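Flavodoxin (Aquifex aeolicus, PDB 2ARK) probably acts as a low-potential, FMN-dependent electron donor to a number of redox enzymes. Local coordinates at residues A[22-27]-A[149-154]; A[28-31]-A[36-39]; A[125-130]-A[158-163]. All coordinates share one frame; numbering follows the deposited sequence.

Contact 1. Residues A[22-27]-A[149-154]; sequences AELVAE and EEKEAC
Leu-24 reaches from helix 17-30 onto Cys-154 and Lys-151 of helix 148-168, where the two helices come within 8.4 Å, axis to axis, at a crossing angle of -58°. CB of Leu-24 lies against CB of Cys-154 at 3.4 Å. With CG beside the backbone N (chi1 -74°), the isobutyl branch then swings along the facing helix until CD1 rests 4.0 Å from CA of Lys-151. The lysine stem slants across this leucine and meets it with the base of its chain, CA and CB, while the amino group leads off from the interface. Cysteine, with a small side chain, suits the point of close approach because it lets the backbones draw together. Val-25 stands next to it: its CA makes a C-H...O contact with Cys-154 O at 3.2 Å, and its CG2 approaches the same oxygen at 3.3 Å. Val-25 also rests on Val-9 of strand 5-11, and Ala-153 of the partner helix on Leu-135 of strand 133-135; Leu-24 reaches Pro-145 in a loop. Since no hydrogen bond joins the two segments, their hold comes from the fit of small apolar groups, helped by one C-H...O contact.

Contact 2. Residues A[28-31]-A[36-39]; sequences GARS and EVRL
Gly-28 O, just ahead of the Ala-29 and Arg-30 that pack on Val-37, is gripped twice by Ser-31. The hydroxyl OG donates a 2.8 Å bond to Gly-28 O from 23° off the carbonyl plane, and the backbone N of Ser-31 adds a weak one. A serine suits this place, because its short side chain can fold back on the carbonyl three residues earlier. The contact across the segments is largely apolar, has no hydrogen bond and centres on Val-37, which points from strand 35-41 at the helix. Its CG2, turned beside the backbone N while CG1 lies anti to it (chi1 178°), meets two helix residues: CB of Ala-29 is 3.6 Å from Val-37 CG2, and CG of Arg-30 is 3.5 Å from that same methyl. Alanine lets the helix come down close to the sheet, where Ala-29 also rests on Val-7. Arg-30 runs at about a right angle to the valine. Its chain bends at chi3 (-96°) and brings the guanidinium over, so that Val-37 CG1 lies over one face of it and NH2 comes to 4.0 Å from Val-37 CB. Arginine suits this exposed position because it joins a long apolar stem, which extends the greasy surface at the border, to a charged end. Arg-38 leaves the strand on the other side, where it forms a salt bridge with Asp-49 and a cation-pi contact with Trp-52, as expected of a strand with helices on both faces. Backbone bonds from Glu-36 and Arg-38 tie the strand to 5-11. Strand 5-11, helix 17-30 and strand 35-41 form the first beta-alpha-beta crossover of the flavodoxin-like fold, with Val-37 seating this part of helix 17-30 on the next strand.

Contact 3. Residues A[125-130]-A[158-163]; sequences VTDYVG and GRRLAE
Arg-160 anchors a buried salt-bridge network with Asp-127, Arg-159 and Glu-163, joining helix 148-168 to the end of strand 121-128 in the flavodoxin-like fold. Its CB leaves the helix toward the strand and packs 3.8 Å from Val-125 CG2; CG touches the same methyl. The chain then bends at chi2 (58°) and chi3, which turns the guanidinium back so that it can serve the strand and its own helix together. NE donates a nearly straight bond to Glu-163 OE1 at 2.7 Å, one helical turn on, and this should fix the rotation of the group. At the far end the two terminal nitrogens grip the Asp-127 carboxylate end-on, one to each oxygen. NH1 also lies 3.5 Å from Val-125 CG1, so the branched valine meets stem and tip with different methyls. NH2 has a further, weak bond to a bound glycerol, probably from the crystallisation liquor. Arg-156 and Arg-185 share the aspartate, so the buried carboxylate is probably well stabilised as an anion. The flat groups stand 52° apart: NH2 meets Asp-127 OD2 on its syn side at 2.7 Å, somewhat out of the carboxylate plane, and NH1 reaches Asp-127 OD1 at 2.9 Å from farther above it, 46°.

How the contacts relate
From the N terminus, helix 17-30 enters contact 1 and then, one turn later, contact 2, which closes at once onto strand 35-41. This short loop is nested inside the long one that contact 1 closes only at helix 148-168. Contact 3 opens at strand 121-128, inside the loop of contact 1, and closes at 158-163 beyond it, so those two cross; contacts 2 and 3 follow in series. The two helices also meet directly where Val-25 CG1 packs on Gly-158 and Ala-29 on Gly-158 O. Contact 1 pairs these helices, contact 2 ties the first to strand 35-41 and contact 3 the second to strand 121-128 of the parallel sheet.

Contact 1. Residues A[22-27]-A[149-154]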
loop_
_atom_site.group_PDB
_atom_site.type_symbol
_atom_site.label_atom_id
_atom_site.label_comp_id
_atom_site.label_asym_id
_atom_site.label_seq_id
_atom_site.Cartn_x
_atom_site.Cartn_y
_atom_site.Cartn_z
ATOM N N ALA A 22 -10.184 -16.817 12.784
ATOM C CA ALA A 22 -11.548 -16.258 12.685
ATOM C C ALA A 22 -12.379 -16.605 13.900
ATOM O O ALA A 22 -13.206 -15.806 14.360
ATOM C CB ALA A 22 -12.214 -16.777 11.449
ATOM N N GLU A 23 -12.131 -17.809 14.428
ATOM C CA GLU A 23 -12.870 -18.306 15.575
ATOM C C GLU A 23 -12.471 -17.512 16.812
ATOM O O GLU A 23 -13.312 -17.227 17.667
ATOM C CB GLU A 23 -12.606 -19.791 15.780
ATOM C CG GLU A 23 -13.337 -20.696 14.832
ATOM C CD GLU A 23 -12.796 -22.126 14.849
ATOM O OE1 GLU A 23 -11.705 -22.366 15.408
ATOM O OE2 GLU A 23 -13.457 -23.030 14.297
ATOM N N LEU A 24 -11.187 -17.157 16.889
ATOM C CA LEU A 24 -10.631 -16.381 17.988
ATOM C C LEU A 24 -11.047 -14.921 17.931
ATOM O O LEU A 24 -11.319 -14.318 18.975
ATOM C CB LEU A 24 -9.113 -16.498 18.012
ATOM C CG LEU A 24 -8.612 -17.860 18.524
ATOM C CD1 LEU A 24 -7.172 -18.136 18.063
ATOM C CD2 LEU A 24 -8.776 -18.011 20.041
ATOM N N VAL A 25 -11.116 -14.367 16.717
ATOM C CA VAL A 25 -11.672 -13.020 16.514
ATOM C C VAL A 25 -13.132 -12.963 17.025
ATOM O O VAL A 25 -13.522 -12.038 17.751
ATOM C CB VAL A 25 -11.577 -12.559 15.015
ATOM C CG1 VAL A 25 -12.280 -11.211 14.804
ATOM C CG2 VAL A 25 -10.143 -12.472 14.572
ATOM N N ALA A 26 -13.899 -13.988 16.663
ATOM C CA ALA A 26 -15.318 -14.080 16.967
ATOM C C ALA A 26 -15.542 -14.218 18.465
ATOM O O ALA A 26 -16.471 -13.608 19.017
ATOM C CB ALA A 26 -15.915 -15.257 16.251
ATOM N N GLU A 27 -14.708 -15.045 19.105
ATOM C CA GLU A 27 -14.648 -15.135 20.551
ATOM C C GLU A 27 -14.246 -13.789 21.171
ATOM O O GLU A 27 -14.817 -13.371 22.163
ATOM C CB GLU A 27 -13.675 -16.229 20.961
ATOM C CG GLU A 27 -13.529 -16.393 22.457
ATOM C CD GLU A 27 -12.270 -17.140 22.849
ATOM O OE1 GLU A 27 -11.617 -16.738 23.839
ATOM O OE2 GLU A 27 -11.930 -18.122 22.162
ATOM N N GLU A 149 0.319 -15.186 22.690
ATOM C CA GLU A 149 0.183 -13.858 22.103
ATOM C C GLU A 149 -0.486 -13.876 20.705
ATOM O O GLU A 149 -1.260 -12.963 20.376
ATOM C CB GLU A 149 1.516 -13.091 22.122
ATOM C CG GLU A 149 2.696 -13.773 21.436
ATOM C CD GLU A 149 4.037 -13.066 21.719
ATOM O OE1 GLU A 149 4.961 -13.145 20.869
ATOM O OE2 GLU A 149 4.164 -12.422 22.791
ATOM N N GLU A 150 -0.228 -14.928 19.918
ATOM C CA GLU A 150 -0.888 -15.099 18.628
ATOM C C GLU A 150 -2.383 -15.288 18.797
ATOM O O GLU A 150 -3.163 -14.696 18.057
ATOM C CB GLU A 150 -0.302 -16.269 17.846
ATOM C CG GLU A 150 1.094 -15.980 17.392
ATOM C CD GLU A 150 1.777 -17.161 16.743
ATOM O OE1 GLU A 150 1.436 -18.332 17.049
ATOM O OE2 GLU A 150 2.666 -16.902 15.902
ATOM N N LYS A 151 -2.774 -16.106 19.783
ATOM C CA LYS A 151 -4.194 -16.352 20.064
ATOM C C LYS A 151 -4.849 -15.062 20.554
ATOM O O LYS A 151 -5.970 -14.724 20.149
ATOM C CB LYS A 151 -4.384 -17.545 21.020
ATOM C CG LYS A 151 -3.776 -18.858 20.456
ATOM C CD LYS A 151 -4.423 -20.172 20.954
ATOM C CE LYS A 151 -3.601 -20.911 22.046
ATOM N NZ LYS A 151 -4.093 -22.336 22.390
ATOM N N GLU A 152 -4.102 -14.316 21.370
ATOM C CA GLU A 152 -4.591 -13.083 21.997
ATOM C C GLU A 152 -4.726 -11.929 21.014
ATOM O O GLU A 152 -5.668 -11.153 21.122
ATOM C CB GLU A 152 -3.746 -12.699 23.231
ATOM C CG GLU A 152 -4.354 -11.613 24.145
ATOM C CD GLU A 152 -5.824 -11.844 24.537
ATOM O OE1 GLU A 152 -6.564 -10.840 24.621
ATOM O OE2 GLU A 152 -6.256 -13.012 24.752
ATOM N N ALA A 153 -3.803 -11.830 20.051
ATOM C CA ALA A 153 -3.920 -10.847 18.949
ATOM C C ALA A 153 -5.276 -10.975 18.248
ATOM O O ALA A 153 -5.925 -9.971 17.958
ATOM C CB ALA A 153 -2.784 -11.031 17.948
ATOM N N CYS A 154 -5.685 -12.226 18.003
ATOM C CA CYS A 154 -6.908 -12.556 17.282
ATOM C C CYS A 154 -8.109 -12.167 18.080
ATOM O O CYS A 154 -9.012 -11.539 17.577
ATOM C CB CYS A 154 -6.978 -14.047 16.964
ATOM S SG CYS A 154 -5.781 -14.589 15.715
#

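Contact 2. Residues A[28-31]-A[36-39]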
loop_
_atom_site.group_PDB
_atom_site.type_symbol
_atom_site.label_atom_id
_atom_site.label_comp_id
_atom_site.label_asym_id
_atom_site.label_seq_id
_atom_site.Cartn_x
_atom_site.Cartn_y
_atom_site.Cartn_z
ATOM N N GLY A 28 -13.259 -13.113 20.581
ATOM C CA GLY A 28 -12.897 -11.755 20.988
ATOM C C GLY A 28 -14.111 -10.826 21.073
ATOM O O GLY A 28 -14.293 -10.160 22.087
ATOM N N ALA A 29 -14.938 -10.797 20.014
ATOM C CA ALA A 29 -16.100 -9.916 19.946
ATOM C C ALA A 29 -17.202 -10.324 20.911
ATOM O O ALA A 29 -17.845 -9.473 21.525
ATOM C CB ALA A 29 -16.644 -9.860 18.528
ATOM N N ARG A 30 -17.424 -11.626 21.048
ATOM C CA ARG A 30 -18.470 -12.133 21.922
ATOM C C ARG A 30 -18.161 -11.802 23.373
ATOM O O ARG A 30 -19.063 -11.784 24.209
ATOM C CB ARG A 30 -18.666 -13.648 21.747
ATOM C CG ARG A 30 -19.388 -14.029 20.455
ATOM C CD ARG A 30 -19.876 -15.473 20.498
ATOM N NE ARG A 30 -18.920 -16.358 19.850
ATOM C CZ ARG A 30 -19.083 -16.880 18.631
ATOM N NH1 ARG A 30 -18.125 -17.658 18.131
ATOM N NH2 ARG A 30 -20.198 -16.640 17.912
ATOM N N SER A 31 -16.889 -11.507 23.657
ATOM C CA SER A 31 -16.436 -11.288 25.033
ATOM C C SER A 31 -16.943 -9.952 25.582
ATOM O O SER A 31 -17.059 -9.785 26.791
ATOM C CB SER A 31 -14.914 -11.441 25.169
ATOM O OG SER A 31 -14.215 -10.240 24.842
ATOM N N GLU A 36 -23.486 -9.284 19.518
ATOM C CA GLU A 36 -23.914 -10.452 18.782
ATOM C C GLU A 36 -22.972 -10.712 17.579
ATOM O O GLU A 36 -22.615 -9.783 16.846
ATOM C CB GLU A 36 -25.318 -10.201 18.309
ATOM C CG GLU A 36 -25.957 -11.418 17.813
ATOM C CD GLU A 36 -27.362 -11.159 17.384
ATOM O OE1 GLU A 36 -27.719 -9.969 17.185
ATOM O OE2 GLU A 36 -28.094 -12.153 17.246
ATOM N N VAL A 37 -22.595 -11.975 17.367
ATOM C CA VAL A 37 -21.593 -12.325 16.348
ATOM C C VAL A 37 -22.101 -13.378 15.336
ATOM O O VAL A 37 -22.730 -14.353 15.711
ATOM C CB VAL A 37 -20.245 -12.762 17.027
ATOM C CG1 VAL A 37 -19.176 -13.189 16.001
ATOM C CG2 VAL A 37 -19.722 -11.635 17.905
ATOM N N ARG A 38 -21.836 -13.153 14.052
ATOM C CA ARG A 38 -22.078 -14.174 13.037
ATOM C C ARG A 38 -20.692 -14.551 12.541
ATOM O O ARG A 38 -19.904 -13.657 12.246
ATOM C CB ARG A 38 -22.960 -13.634 11.897
ATOM C CG ARG A 38 -24.331 -14.175 11.911
ATOM C CD ARG A 38 -25.463 -13.142 11.904
ATOM N NE ARG A 38 -26.073 -12.980 10.590
ATOM C CZ ARG A 38 -27.343 -12.661 10.359
ATOM N NH1 ARG A 38 -28.204 -12.476 11.344
ATOM N NH2 ARG A 38 -27.762 -12.552 9.110
ATOM N N LEU A 39 -20.383 -15.853 12.499
ATOM C CA LEU A 39 -19.114 -16.368 11.918
ATOM C C LEU A 39 -19.396 -17.157 10.632
ATOM O O LEU A 39 -20.103 -18.183 10.658
ATOM C CB LEU A 39 -18.391 -17.233 12.945
ATOM C CG LEU A 39 -17.105 -17.990 12.607
ATOM C CD1 LEU A 39 -15.947 -17.056 12.124
ATOM C CD2 LEU A 39 -16.673 -18.847 13.803
#

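Contact 3. Residues A[125-130]-A[158-163]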
loop_
_atom_site.group_PDB
_atom_site.type_symbol
_atom_site.label_atom_id
_atom_site.label_comp_id
_atom_site.label_asym_id
_atom_site.label_seq_id
_atom_site.Cartn_x
_atom_site.Cartn_y
_atom_site.Cartn_z
ATOM N N VAL A 125 -5.179 -2.099 15.370
ATOM C CA VAL A 125 -5.124 -2.023 16.839
ATOM C C VAL A 125 -3.754 -1.699 17.375
ATOM O O VAL A 125 -2.771 -2.303 16.992
ATOM C CB VAL A 125 -5.663 -3.326 17.503
ATOM C CG1 VAL A 125 -5.515 -3.269 19.000
ATOM C CG2 VAL A 125 -7.114 -3.551 17.135
ATOM N N THR A 126 -3.691 -0.730 18.279
ATOM C CA THR A 126 -2.416 -0.310 18.883
ATOM C C THR A 126 -1.913 -1.286 19.945
ATOM O O THR A 126 -0.709 -1.440 20.133
ATOM C CB THR A 126 -2.552 1.057 19.549
ATOM O OG1 THR A 126 -3.746 1.074 20.321
ATOM C CG2 THR A 126 -2.610 2.189 18.500
ATOM N N ASP A 127 -2.842 -1.924 20.648
ATOM C CA ASP A 127 -2.515 -2.846 21.748
ATOM C C ASP A 127 -1.331 -3.756 21.468
ATOM O O ASP A 127 -1.232 -4.359 20.408
ATOM C CB ASP A 127 -3.720 -3.729 22.104
ATOM C CG ASP A 127 -4.911 -2.926 22.512
ATOM O OD1 ASP A 127 -4.933 -1.698 22.204
ATOM O OD2 ASP A 127 -5.807 -3.515 23.152
ATOM N N TYR A 128 -0.429 -3.823 22.446
ATOM C CA TYR A 128 0.550 -4.887 22.490
ATOM C C TYR A 128 0.045 -5.997 23.386
ATOM O O TYR A 128 -0.273 -5.825 24.567
ATOM C CB TYR A 128 1.883 -4.408 22.976
ATOM C CG TYR A 128 2.766 -3.860 21.906
ATOM C CD1 TYR A 128 2.425 -2.681 21.218
ATOM C CD2 TYR A 128 3.984 -4.483 21.607
ATOM C CE1 TYR A 128 3.273 -2.140 20.234
ATOM C CE2 TYR A 128 4.847 -3.951 20.649
ATOM C CZ TYR A 128 4.479 -2.782 19.966
ATOM O OH TYR A 128 5.332 -2.264 19.038
ATOM N N VAL A 129 0.008 -7.154 22.783
ATOM C CA VAL A 129 -0.684 -8.274 23.285
ATOM C C VAL A 129 0.440 -9.220 23.726
ATOM O O VAL A 129 0.243 -10.180 24.460
ATOM C CB VAL A 129 -1.576 -8.712 22.117
ATOM C CG1 VAL A 129 -1.186 -10.046 21.510
ATOM C CG2 VAL A 129 -3.054 -8.472 22.415
ATOM N N GLY A 130 1.643 -8.876 23.296
ATOM C CA GLY A 130 2.880 -9.514 23.733
ATOM C C GLY A 130 3.973 -8.460 23.664
ATOM O O GLY A 130 3.818 -7.432 23.007
ATOM N N GLY A 158 -11.265 -8.733 17.523
ATOM C CA GLY A 158 -12.711 -8.845 17.661
ATOM C C GLY A 158 -13.242 -8.006 18.803
ATOM O O GLY A 158 -14.321 -7.408 18.684
ATOM N N ARG A 159 -12.484 -7.987 19.904
ATOM C CA ARG A 159 -12.717 -7.142 21.089
ATOM C C ARG A 159 -12.812 -5.660 20.720
ATOM O O ARG A 159 -13.769 -4.987 21.095
ATOM C CB ARG A 159 -11.537 -7.290 22.057
ATOM C CG ARG A 159 -11.821 -7.258 23.533
ATOM C CD ARG A 159 -12.865 -6.270 24.028
ATOM N NE ARG A 159 -13.801 -6.993 24.870
ATOM C CZ ARG A 159 -13.972 -6.878 26.183
ATOM N NH1 ARG A 159 -13.340 -5.984 26.920
ATOM N NH2 ARG A 159 -14.845 -7.669 26.750
ATOM N N ARG A 160 -11.788 -5.159 20.029
ATOM C CA ARG A 160 -11.755 -3.765 19.625
ATOM C C ARG A 160 -12.847 -3.457 18.600
ATOM O O ARG A 160 -13.458 -2.392 18.641
ATOM C CB ARG A 160 -10.356 -3.359 19.143
ATOM C CG ARG A 160 -10.119 -1.834 19.014
ATOM C CD ARG A 160 -10.325 -1.000 20.296
ATOM N NE ARG A 160 -9.891 -1.678 21.525
ATOM C CZ ARG A 160 -8.616 -1.858 21.902
ATOM N NH1 ARG A 160 -7.607 -1.407 21.158
ATOM N NH2 ARG A 160 -8.354 -2.499 23.037
ATOM N N LEU A 161 -13.104 -4.398 17.691
ATOM C CA LEU A 161 -14.217 -4.273 16.749
ATOM C C LEU A 161 -15.527 -4.082 17.495
ATOM O O LEU A 161 -16.288 -3.163 17.182
ATOM C CB LEU A 161 -14.316 -5.514 15.880
ATOM C CG LEU A 161 -14.866 -5.446 14.452
ATOM C CD1 LEU A 161 -15.468 -6.781 14.109
ATOM C CD2 LEU A 161 -15.833 -4.280 14.139
ATOM N N ALA A 162 -15.768 -4.925 18.495
ATOM C CA ALA A 162 -17.022 -4.904 19.247
ATOM C C ALA A 162 -17.128 -3.621 20.062
ATOM O O ALA A 162 -18.209 -3.037 20.188
ATOM C CB ALA A 162 -17.115 -6.114 20.147
ATOM N N GLU A 163 -15.995 -3.192 20.603
ATOM C CA GLU A 163 -15.875 -1.937 21.331
ATOM C C GLU A 163 -16.126 -0.710 20.455
ATOM O O GLU A 163 -16.800 0.202 20.883
ATOM C CB GLU A 163 -14.511 -1.867 21.993
ATOM C CG GLU A 163 -14.385 -2.801 23.205
ATOM C CD GLU A 163 -12.934 -2.937 23.726
ATOM O OE1 GLU A 163 -11.987 -2.647 22.943
ATOM O OE2 GLU A 163 -12.751 -3.355 24.902
#